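Dye-decolorizing peroxidase (Irpex lacteus, PDB 7D8M) is a heme b peroxidase of the DyP family that probably uses hydrogen peroxide to oxidise dyes and other substrates. Local coordinates at residues L153-R158 against A336-G341; N238-Q243 against E254-R259; D399-Q404 against Q426-N431. All coordinates share one frame; numbering follows the deposited sequence.

In the fold
The chain carries two four-stranded antiparallel sheets with the same strand order, as in the paired ferredoxin-like halves of DyP-type peroxidases. Contact 1 ties them together: border strand 147-156 of the first meets border strand 334-340 of the second. Contact 3 uses strand 428-438, the other outermost strand of the second sheet, and lines the heme pocket. Its centre is about 18 Å from that of contact 1, yet the two touch, Tyr340 OH packing 3.7 Å from Asn431 OD1. Contact 2 lies in the helical region following strand 217-226, its centre about 20 Å from that of contact 3. Along the chain, contact 2 is nested inside the loop closed by contact 1, and contact 3 follows both.

Contact 1: L153-R158 against A336-G341; sequences LDSAAR and AGTPYG
The Tyr340 ring meets the CD1 methyl of Leu153 obliquely, Leu153 CD1 to Tyr340 CD1 4.5 Å, while in the pyrrolidine ring Pro339 CB lies 3.8 Å from Ala156 O and also touches the CG of Arg158. With Tyr340 CG set between its backbone N and carbonyl carbon (chi1 78°), the ring swings off beside the crossing, where its hydroxyl bonds to Asp357 and Lys223. Thr338 works differently: its CG2 methyl lies 3.7 Å from Ala156 C, and its CB sits 3.3 Å from Ser155 OG. The two hydroxyls turn to a common outside partner, Ser155 OG to the carbonyl of Glu25 and Thr338 OG1 to its carboxylate.

A single direct hydrogen bond spans the segments: Ala156 N donates to Pro339 O at 2.8 Å, close to the carbonyl direction (C=O...N 160°). Two waters continue the link. One joins Asp154 O to Gly341 N, and the other donates to both Ala156 O and Gly341 O. The strands cross at 114°, too steep for regular ladder pairing, so they do not merge into one sheet. Ala156 O and Pro339 O, both acceptors, come within 3.0 Å of each other; the N-H on one and the water on the other probably ease that opposition. One direct bond and two waters, with Pro339, Thr338 and Ser155 packed round them, thus join the border strands of the two sheets.

Contact 2: N238-Q243 against E254-R259; sequences NALQNQ and ELLGSR
Leu240, in the extended loop that follows helix 228-237, passes helix 249-261 with its CA 6.0 Å from the CA of Leu256. Its side chain does most of the work. With CG anti to the carbonyl carbon (chi1 -68°), the isobutyl group enters between two successive leucines of the helix. CD1 lies 3.7 Å from Leu256 CA and 3.8 Å from Leu256 CD1, the two side chains crossing at about a right angle. On the Leu255 side, Leu240 CB packs against Leu255 CD2 at 4.0 Å. The second branch of Leu256 reaches back along the loop, its CD2 meeting Asn238 O at 3.7 Å and Asn238 CB slightly farther off. Phe422 of strand 421-423 touches both Leu240 and Leu256, so the cluster extends to a third element.

Arg259 adds its CG, 4.2 Å from Leu240 CD1; its guanidinium goes to the carbonyls of Leu413 and Gln304, as Asn238 ND2 does to that of Tyr234. Within the helix, Leu255 O accepts from Arg259 N and also from Ser258 OG, the latter at 2.7 Å. The fit between loop and helix probably rests on apolar packing, with a backbone hydrogen bond between Leu240 and Gly252 as a polar tie to the same helix.

Contact 3: D399-Q404 against Q426-N431; sequences DPVIGQ and QVIISN. With HEM (protoporphyrin IX containing Fe), chain B.
Val401 sets CG1 opposite its own amide nitrogen (chi1 -180°) and Ile428 stretches its CG1-CD1 arm anti to the carbonyl carbon (chi1 -68°), which brings Val401 CG1 and Ile428 CD1 to 3.5 Å at the heme. The same CD1 presses on the vinyl carbon CAB of the heme at 3.4 Å. Next to it, Ile402 lies over the porphyrin on the His312 side: its CG2 is 3.5 Å from the meso carbon CHC, and its CD1 sits over the outer edge of pyrrole C, 3.8 Å from C2C and from C3C. An alanine in place of Ile428 would probably strip the vinyl group and Val401 CG1 of their shared apolar neighbour and let that vinyl turn more freely.

Asp399 OD1 shapes the loop by gripping two amides, Val401 N at 2.7 Å, nearly along the C-O axis, and Ile402 N at 3.0 Å, from above the carboxylate plane; this is an Asx turn. Its OD2 is hydrogen-bonded to ND1 of the axial His312, which probably helps to orient the iron ligand. A water links Val401 O to Ile428 N, and Gln404 OE1 lies 3.6 Å from Gln426 NE2, the amide planes 52° apart, while Gln404 NE2 goes to Asp104 and Leu102. The loop touches helices 312-316 and 373-381 and packs against strand 428-438, whose Ile428 also meets Leu224 of strand 217-226.

Contact 1: L153-R158 against A336-G341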
loop_
_atom_site.group_PDB
_atom_site.type_symbol
_atom_site.label_atom_id
_atom_site.label_comp_id
_atom_site.label_asym_id
_atom_site.label_seq_id
_atom_site.Cartn_x
_atom_site.Cartn_y
_atom_site.Cartn_z
ATOM N N LEU A 153 -0.822 0.486 -16.768
ATOM C CA LEU A 153 -1.074 -0.735 -16.002
ATOM C C LEU A 153 -2.544 -0.814 -15.602
ATOM O O LEU A 153 -3.067 0.099 -14.954
ATOM C CB LEU A 153 -0.182 -0.792 -14.762
ATOM C CG LEU A 153 -0.510 -1.950 -13.824
ATOM C CD1 LEU A 153 -0.190 -3.256 -14.517
ATOM C CD2 LEU A 153 0.258 -1.843 -12.506
ATOM N N ASP A 154 -3.212 -1.899 -15.994
ATOM C CA ASP A 154 -4.571 -2.177 -15.541
ATOM C C ASP A 154 -4.542 -3.099 -14.328
ATOM O O ASP A 154 -3.867 -4.133 -14.339
ATOM C CB ASP A 154 -5.397 -2.824 -16.651
ATOM C CG ASP A 154 -5.645 -1.878 -17.814
ATOM O OD1 ASP A 154 -5.993 -0.713 -17.553
ATOM O OD2 ASP A 154 -5.466 -2.287 -18.977
ATOM N N SER A 155 -5.282 -2.730 -13.296
ATOM C CA SER A 155 -5.464 -3.573 -12.130
ATOM C C SER A 155 -6.959 -3.800 -11.974
ATOM O O SER A 155 -7.778 -3.017 -12.477
ATOM C CB SER A 155 -4.875 -2.928 -10.877
ATOM O OG SER A 155 -5.560 -1.728 -10.566
ATOM N N ALA A 156 -7.318 -4.905 -11.326
ATOM C CA ALA A 156 -8.722 -5.262 -11.164
ATOM C C ALA A 156 -8.913 -6.068 -9.891
ATOM O O ALA A 156 -8.055 -6.882 -9.527
ATOM C CB ALA A 156 -9.226 -6.060 -12.371
ATOM N N ALA A 157 -10.032 -5.830 -9.212
ATOM C CA ALA A 157 -10.386 -6.673 -8.079
ATOM C C ALA A 157 -10.596 -8.107 -8.549
ATOM O O ALA A 157 -11.059 -8.355 -9.667
ATOM C CB ALA A 157 -11.647 -6.160 -7.377
ATOM N N ARG A 158 -10.233 -9.061 -7.687
ATOM C CA ARG A 158 -10.373 -10.460 -8.037
ATOM C C ARG A 158 -11.854 -10.832 -8.089
ATOM O O ARG A 158 -12.694 -10.137 -7.517
ATOM C CB ARG A 158 -9.598 -11.325 -7.037
ATOM C CG ARG A 158 -8.089 -11.102 -7.165
ATOM C CD ARG A 158 -7.272 -12.108 -6.360
ATOM N NE ARG A 158 -7.699 -13.477 -6.624
ATOM C CZ ARG A 158 -7.729 -14.442 -5.711
ATOM N NH1 ARG A 158 -7.365 -14.197 -4.453
ATOM N NH2 ARG A 158 -8.121 -15.660 -6.055
ATOM N N ALA A 336 -4.132 1.811 -0.657
ATOM C CA ALA A 336 -5.243 1.972 -1.595
ATOM C C ALA A 336 -4.984 1.236 -2.903
ATOM O O ALA A 336 -5.532 1.601 -3.953
ATOM C CB ALA A 336 -5.523 3.459 -1.878
ATOM N N GLY A 337 -4.159 0.198 -2.863
ATOM C CA GLY A 337 -3.799 -0.510 -4.066
ATOM C C GLY A 337 -4.857 -1.502 -4.492
ATOM O O GLY A 337 -5.853 -1.722 -3.810
ATOM N N THR A 338 -4.603 -2.132 -5.643
ATOM C CA THR A 338 -5.509 -3.072 -6.287
ATOM C C THR A 338 -4.709 -4.221 -6.887
ATOM O O THR A 338 -3.673 -3.982 -7.526
ATOM C CB THR A 338 -6.321 -2.380 -7.402
ATOM O OG1 THR A 338 -6.935 -1.198 -6.877
ATOM C CG2 THR A 338 -7.395 -3.301 -7.973
ATOM N N PRO A 339 -5.159 -5.468 -6.708
ATOM C CA PRO A 339 -4.517 -6.587 -7.412
ATOM C C PRO A 339 -4.490 -6.364 -8.918
ATOM O O PRO A 339 -5.335 -5.667 -9.488
ATOM C CB PRO A 339 -5.382 -7.801 -7.034
ATOM C CG PRO A 339 -6.114 -7.409 -5.803
ATOM C CD PRO A 339 -6.253 -5.902 -5.817
ATOM N N TYR A 340 -3.487 -6.952 -9.570
ATOM C CA TYR A 340 -3.401 -6.919 -11.023
ATOM C C TYR A 340 -3.134 -8.326 -11.535
ATOM O O TYR A 340 -2.577 -9.170 -10.817
ATOM C CB TYR A 340 -2.301 -5.931 -11.523
ATOM C CG TYR A 340 -0.853 -6.424 -11.428
ATOM C CD1 TYR A 340 -0.285 -7.208 -12.433
ATOM C CD2 TYR A 340 -0.055 -6.079 -10.343
ATOM C CE1 TYR A 340 1.044 -7.655 -12.340
ATOM C CE2 TYR A 340 1.271 -6.524 -10.241
ATOM C CZ TYR A 340 1.806 -7.311 -11.235
ATOM O OH TYR A 340 3.113 -7.731 -11.141
ATOM N N GLY A 341 -3.554 -8.579 -12.778
ATOM C CA GLY A 341 -3.318 -9.854 -13.417
ATOM C C GLY A 341 -4.461 -10.836 -13.244
ATOM O O GLY A 341 -5.312 -10.700 -12.359
HETATM O O HOH W 1 -5.300 -6.592 -13.941
HETATM O O HOH W 2 -6.321 -8.599 -10.709
#

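Contact 2: N238-Q243 against E254-R259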
loop_
_atom_site.group_PDB
_atom_site.type_symbol
_atom_site.label_atom_id
_atom_site.label_comp_id
_atom_site.label_asym_id
_atom_site.label_seq_id
_atom_site.Cartn_x
_atom_site.Cartn_y
_atom_site.Cartn_z
ATOM N N ASN A 238 5.826 -27.187 4.070
ATOM C CA ASN A 238 6.273 -26.907 5.428
ATOM C C ASN A 238 5.113 -26.883 6.416
ATOM O O ASN A 238 5.221 -26.256 7.473
ATOM C CB ASN A 238 7.045 -25.588 5.449
ATOM C CG ASN A 238 8.330 -25.664 4.663
ATOM O OD1 ASN A 238 9.374 -26.004 5.213
ATOM N ND2 ASN A 238 8.263 -25.371 3.354
ATOM N N ALA A 239 4.010 -27.558 6.087
ATOM C CA ALA A 239 2.791 -27.501 6.884
ATOM C C ALA A 239 3.064 -27.740 8.364
ATOM O O ALA A 239 3.874 -28.595 8.739
ATOM C CB ALA A 239 1.787 -28.539 6.378
ATOM N N LEU A 240 2.384 -26.966 9.198
ATOM C CA LEU A 240 2.587 -27.020 10.633
ATOM C C LEU A 240 1.711 -28.105 11.252
ATOM O O LEU A 240 0.846 -28.694 10.598
ATOM C CB LEU A 240 2.280 -25.665 11.270
ATOM C CG LEU A 240 3.245 -24.528 10.914
ATOM C CD1 LEU A 240 2.709 -23.205 11.433
ATOM C CD2 LEU A 240 4.639 -24.788 11.464
ATOM N N GLN A 241 1.938 -28.350 12.542
ATOM C CA GLN A 241 1.146 -29.293 13.318
ATOM C C GLN A 241 0.747 -28.660 14.643
ATOM O O GLN A 241 1.500 -27.866 15.216
ATOM C CB GLN A 241 1.917 -30.588 13.595
ATOM C CG GLN A 241 1.654 -31.710 12.611
ATOM C CD GLN A 241 0.214 -32.175 12.597
ATOM O OE1 GLN A 241 -0.585 -31.808 13.458
ATOM N NE2 GLN A 241 -0.126 -32.991 11.606
ATOM N N ASN A 242 -0.445 -29.015 15.125
ATOM C CA ASN A 242 -0.857 -28.660 16.475
ATOM C C ASN A 242 -0.222 -29.626 17.482
ATOM O O ASN A 242 0.381 -30.636 17.114
ATOM C CB ASN A 242 -2.387 -28.657 16.590
ATOM C CG ASN A 242 -3.019 -29.974 16.147
ATOM O OD1 ASN A 242 -2.360 -31.012 16.092
ATOM N ND2 ASN A 242 -4.309 -29.932 15.834
ATOM N N GLN A 243 -0.341 -29.309 18.774
ATOM C CA GLN A 243 0.204 -30.239 19.761
ATOM C C GLN A 243 -0.531 -31.571 19.718
ATOM O O GLN A 243 0.076 -32.625 19.945
ATOM C CB GLN A 243 0.156 -29.650 21.173
ATOM C CG GLN A 243 1.154 -30.312 22.143
ATOM C CD GLN A 243 2.557 -29.710 22.062
ATOM O OE1 GLN A 243 2.731 -28.555 21.657
ATOM N NE2 GLN A 243 3.568 -30.502 22.430
ATOM N N GLU A 254 -2.452 -23.988 5.735
ATOM C CA GLU A 254 -3.199 -22.760 5.982
ATOM C C GLU A 254 -2.845 -22.144 7.329
ATOM O O GLU A 254 -2.846 -20.914 7.462
ATOM C CB GLU A 254 -4.704 -23.013 5.884
ATOM C CG GLU A 254 -5.180 -23.503 4.498
ATOM C CD GLU A 254 -4.932 -22.518 3.333
ATOM O OE1 GLU A 254 -4.302 -21.449 3.518
ATOM O OE2 GLU A 254 -5.382 -22.826 2.200
ATOM N N LEU A 255 -2.541 -22.968 8.337
ATOM C CA LEU A 255 -2.056 -22.418 9.597
ATOM C C LEU A 255 -0.762 -21.643 9.381
ATOM O O LEU A 255 -0.620 -20.507 9.843
ATOM C CB LEU A 255 -1.863 -23.533 10.629
ATOM C CG LEU A 255 -1.385 -23.078 12.012
ATOM C CD1 LEU A 255 -2.433 -22.178 12.666
ATOM C CD2 LEU A 255 -1.072 -24.269 12.901
ATOM N N LEU A 256 0.188 -22.235 8.654
ATOM C CA LEU A 256 1.457 -21.561 8.420
ATOM C C LEU A 256 1.252 -20.249 7.668
ATOM O O LEU A 256 1.840 -19.222 8.026
ATOM C CB LEU A 256 2.413 -22.477 7.655
ATOM C CG LEU A 256 3.756 -21.813 7.337
ATOM C CD1 LEU A 256 4.473 -21.384 8.626
ATOM C CD2 LEU A 256 4.652 -22.722 6.504
ATOM N N GLY A 257 0.413 -20.260 6.630
ATOM C CA GLY A 257 0.104 -19.017 5.928
ATOM C C GLY A 257 -0.491 -17.955 6.836
ATOM O O GLY A 257 -0.142 -16.774 6.741
ATOM N N SER A 258 -1.402 -18.359 7.731
ATOM C CA SER A 258 -1.974 -17.405 8.675
ATOM C C SER A 258 -0.908 -16.850 9.613
ATOM O O SER A 258 -0.978 -15.681 10.005
ATOM C CB SER A 258 -3.103 -18.059 9.476
ATOM O OG SER A 258 -2.575 -18.853 10.532
ATOM N N ARG A 259 0.093 -17.659 9.962
ATOM C CA ARG A 259 1.173 -17.176 10.815
ATOM C C ARG A 259 2.088 -16.201 10.081
ATOM O O ARG A 259 2.599 -15.257 10.693
ATOM C CB ARG A 259 1.985 -18.357 11.362
ATOM C CG ARG A 259 1.156 -19.366 12.141
ATOM C CD ARG A 259 1.050 -19.005 13.599
ATOM N NE ARG A 259 2.332 -19.034 14.302
ATOM C CZ ARG A 259 2.479 -18.613 15.557
ATOM N NH1 ARG A 259 1.423 -18.144 16.211
ATOM N NH2 ARG A 259 3.668 -18.656 16.163
#

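Contact 3: D399-Q404 against Q426-N431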
loop_
_atom_site.group_PDB
_atom_site.type_symbol
_atom_site.label_atom_id
_atom_site.label_comp_id
_atom_site.label_asym_id
_atom_site.label_seq_id
_atom_site.Cartn_x
_atom_site.Cartn_y
_atom_site.Cartn_z
ATOM N N ASP A 399 10.210 -9.953 7.792
ATOM C CA ASP A 399 8.832 -10.151 7.397
ATOM C C ASP A 399 8.790 -11.269 6.351
ATOM O O ASP A 399 9.501 -11.190 5.341
ATOM C CB ASP A 399 8.294 -8.831 6.842
ATOM C CG ASP A 399 6.816 -8.882 6.452
ATOM O OD1 ASP A 399 6.384 -9.834 5.765
ATOM O OD2 ASP A 399 6.089 -7.930 6.813
ATOM N N PRO A 400 8.032 -12.342 6.580
ATOM C CA PRO A 400 8.061 -13.467 5.640
ATOM C C PRO A 400 7.238 -13.227 4.385
ATOM O O PRO A 400 7.292 -14.049 3.463
ATOM C CB PRO A 400 7.491 -14.621 6.475
ATOM C CG PRO A 400 6.551 -13.929 7.419
ATOM C CD PRO A 400 7.223 -12.641 7.775
ATOM N N VAL A 401 6.510 -12.119 4.307
ATOM C CA VAL A 401 5.758 -11.773 3.105
ATOM C C VAL A 401 6.594 -10.803 2.273
ATOM O O VAL A 401 7.036 -11.147 1.172
ATOM C CB VAL A 401 4.371 -11.205 3.470
ATOM C CG1 VAL A 401 3.535 -10.833 2.217
ATOM C CG2 VAL A 401 3.610 -12.218 4.328
ATOM N N ILE A 402 6.875 -9.615 2.808
ATOM C CA ILE A 402 7.512 -8.551 2.039
ATOM C C ILE A 402 8.976 -8.329 2.396
ATOM O O ILE A 402 9.629 -7.505 1.739
ATOM C CB ILE A 402 6.739 -7.224 2.170
ATOM C CG1 ILE A 402 6.719 -6.756 3.630
ATOM C CG2 ILE A 402 5.337 -7.370 1.578
ATOM C CD1 ILE A 402 6.455 -5.244 3.807
ATOM N N GLY A 403 9.524 -9.018 3.395
ATOM C CA GLY A 403 10.889 -8.723 3.810
ATOM C C GLY A 403 11.894 -9.044 2.713
ATOM O O GLY A 403 11.804 -10.070 2.039
ATOM N N GLN A 404 12.851 -8.138 2.517
ATOM C CA GLN A 404 13.908 -8.340 1.524
ATOM C C GLN A 404 15.213 -7.772 2.060
ATOM O O GLN A 404 15.278 -7.239 3.169
ATOM C CB GLN A 404 13.649 -7.634 0.184
ATOM C CG GLN A 404 12.243 -7.347 -0.234
ATOM C CD GLN A 404 12.236 -6.660 -1.600
ATOM O OE1 GLN A 404 11.993 -7.300 -2.628
ATOM N NE2 GLN A 404 12.523 -5.362 -1.615
ATOM N N GLN A 426 11.441 -16.159 -2.105
ATOM C CA GLN A 426 10.876 -14.871 -2.466
ATOM C C GLN A 426 9.590 -15.117 -3.252
ATOM O O GLN A 426 9.624 -15.692 -4.343
ATOM C CB GLN A 426 11.901 -14.077 -3.266
ATOM C CG GLN A 426 11.431 -12.720 -3.743
ATOM C CD GLN A 426 12.598 -11.848 -4.156
ATOM O OE1 GLN A 426 13.325 -12.174 -5.099
ATOM N NE2 GLN A 426 12.800 -10.746 -3.437
ATOM N N VAL A 427 8.448 -14.730 -2.683
ATOM C CA VAL A 427 7.160 -14.889 -3.358
ATOM C C VAL A 427 6.596 -13.569 -3.855
ATOM O O VAL A 427 5.582 -13.570 -4.579
ATOM C CB VAL A 427 6.135 -15.590 -2.447
ATOM C CG1 VAL A 427 6.584 -17.022 -2.157
ATOM C CG2 VAL A 427 5.970 -14.807 -1.159
ATOM N N ILE A 428 7.213 -12.452 -3.485
ATOM C CA ILE A 428 6.853 -11.124 -3.954
ATOM C C ILE A 428 8.107 -10.507 -4.544
ATOM O O ILE A 428 9.149 -10.451 -3.881
ATOM C CB ILE A 428 6.295 -10.259 -2.811
ATOM C CG1 ILE A 428 4.940 -10.807 -2.366
ATOM C CG2 ILE A 428 6.184 -8.802 -3.242
ATOM C CD1 ILE A 428 4.429 -10.167 -1.120
ATOM N N ILE A 429 8.017 -10.071 -5.792
ATOM C CA ILE A 429 9.161 -9.523 -6.509
ATOM C C ILE A 429 8.803 -8.104 -6.902
ATOM O O ILE A 429 7.779 -7.878 -7.560
ATOM C CB ILE A 429 9.524 -10.377 -7.734
ATOM C CG1 ILE A 429 10.042 -11.741 -7.263
ATOM C CG2 ILE A 429 10.582 -9.692 -8.566
ATOM C CD1 ILE A 429 10.201 -12.737 -8.360
ATOM N N SER A 430 9.619 -7.150 -6.466
ATOM C CA SER A 430 9.387 -5.752 -6.806
ATOM C C SER A 430 9.730 -5.509 -8.265
ATOM O O SER A 430 10.863 -5.759 -8.686
ATOM C CB SER A 430 10.221 -4.836 -5.916
ATOM O OG SER A 430 10.065 -3.484 -6.320
ATOM N N ASN A 431 8.753 -5.037 -9.037
ATOM C CA ASN A 431 9.005 -4.523 -10.375
ATOM C C ASN A 431 9.173 -3.011 -10.374
ATOM O O ASN A 431 9.078 -2.380 -11.434
ATOM C CB ASN A 431 7.876 -4.922 -11.338
ATOM C CG ASN A 431 7.754 -6.434 -11.524
ATOM O OD1 ASN A 431 6.661 -6.951 -11.715
ATOM N ND2 ASN A 431 8.880 -7.142 -11.485
HETATM C CHA HEM B . -1.788 -5.565 5.779
HETATM C CHB HEM B . -0.886 -8.423 1.965
HETATM C CHC HEM B . 2.633 -5.379 0.561
HETATM C CHD HEM B . 2.056 -2.812 4.635
HETATM C C1A HEM B . -1.873 -6.593 4.866
HETATM C C2A HEM B . -2.860 -7.656 4.863
HETATM C C3A HEM B . -2.613 -8.437 3.795
HETATM C C4A HEM B . -1.468 -7.894 3.097
HETATM C CMA HEM B . -3.376 -9.697 3.347
HETATM C CAA HEM B . -3.990 -7.817 5.915
HETATM C CBA HEM B . -5.233 -7.042 5.481
HETATM C CGA HEM B . -5.352 -5.722 6.217
HETATM O O1A HEM B . -4.996 -5.664 7.418
HETATM O O2A HEM B . -5.833 -4.725 5.610
HETATM C C1B HEM B . 0.116 -7.822 1.243
HETATM C C2B HEM B . 0.602 -8.278 -0.039
HETATM C C3B HEM B . 1.585 -7.440 -0.420
HETATM C C4B HEM B . 1.732 -6.426 0.600
HETATM C CMB HEM B . 0.060 -9.547 -0.761
HETATM C CAB HEM B . 2.434 -7.437 -1.715
HETATM C CBB HEM B . 2.073 -8.073 -2.835
HETATM C C1C HEM B . 2.844 -4.452 1.568
HETATM C C2C HEM B . 3.904 -3.460 1.628
HETATM C C3C HEM B . 3.738 -2.743 2.758
HETATM C C4C HEM B . 2.582 -3.280 3.451
HETATM C CMC HEM B . 4.980 -3.295 0.526
HETATM C CAC HEM B . 4.586 -1.577 3.330
HETATM C CBC HEM B . 5.880 -1.388 3.014
HETATM C C1D HEM B . 0.894 -3.257 5.230
HETATM C C2D HEM B . 0.167 -2.619 6.316
HETATM C C3D HEM B . -0.882 -3.379 6.630
HETATM C C4D HEM B . -0.871 -4.535 5.754
HETATM C CMD HEM B . 0.530 -1.298 7.015
HETATM C CAD HEM B . -1.916 -3.085 7.736
HETATM C CBD HEM B . -1.405 -3.689 9.048
HETATM C CGD HEM B . -2.314 -3.353 10.211
HETATM O O1D HEM B . -2.544 -4.251 11.063
HETATM O O2D HEM B . -2.819 -2.198 10.287
HETATM N NA HEM B . -1.040 -6.775 3.785
HETATM N NB HEM B . 0.824 -6.685 1.610
HETATM N NC HEM B . 2.072 -4.316 2.697
HETATM N ND HEM B . 0.222 -4.421 4.896
HETATM FE FE HEM B . 0.639 -5.645 3.313
HETATM O O HOH W 3 8.666 -12.366 -0.973
HETATM O O HOH W 4 10.574 -10.446 -0.735
HETATM O O HOH W 5 12.139 -7.731 -5.049
HETATM O O HOH W 6 9.629 -8.588 -2.135
#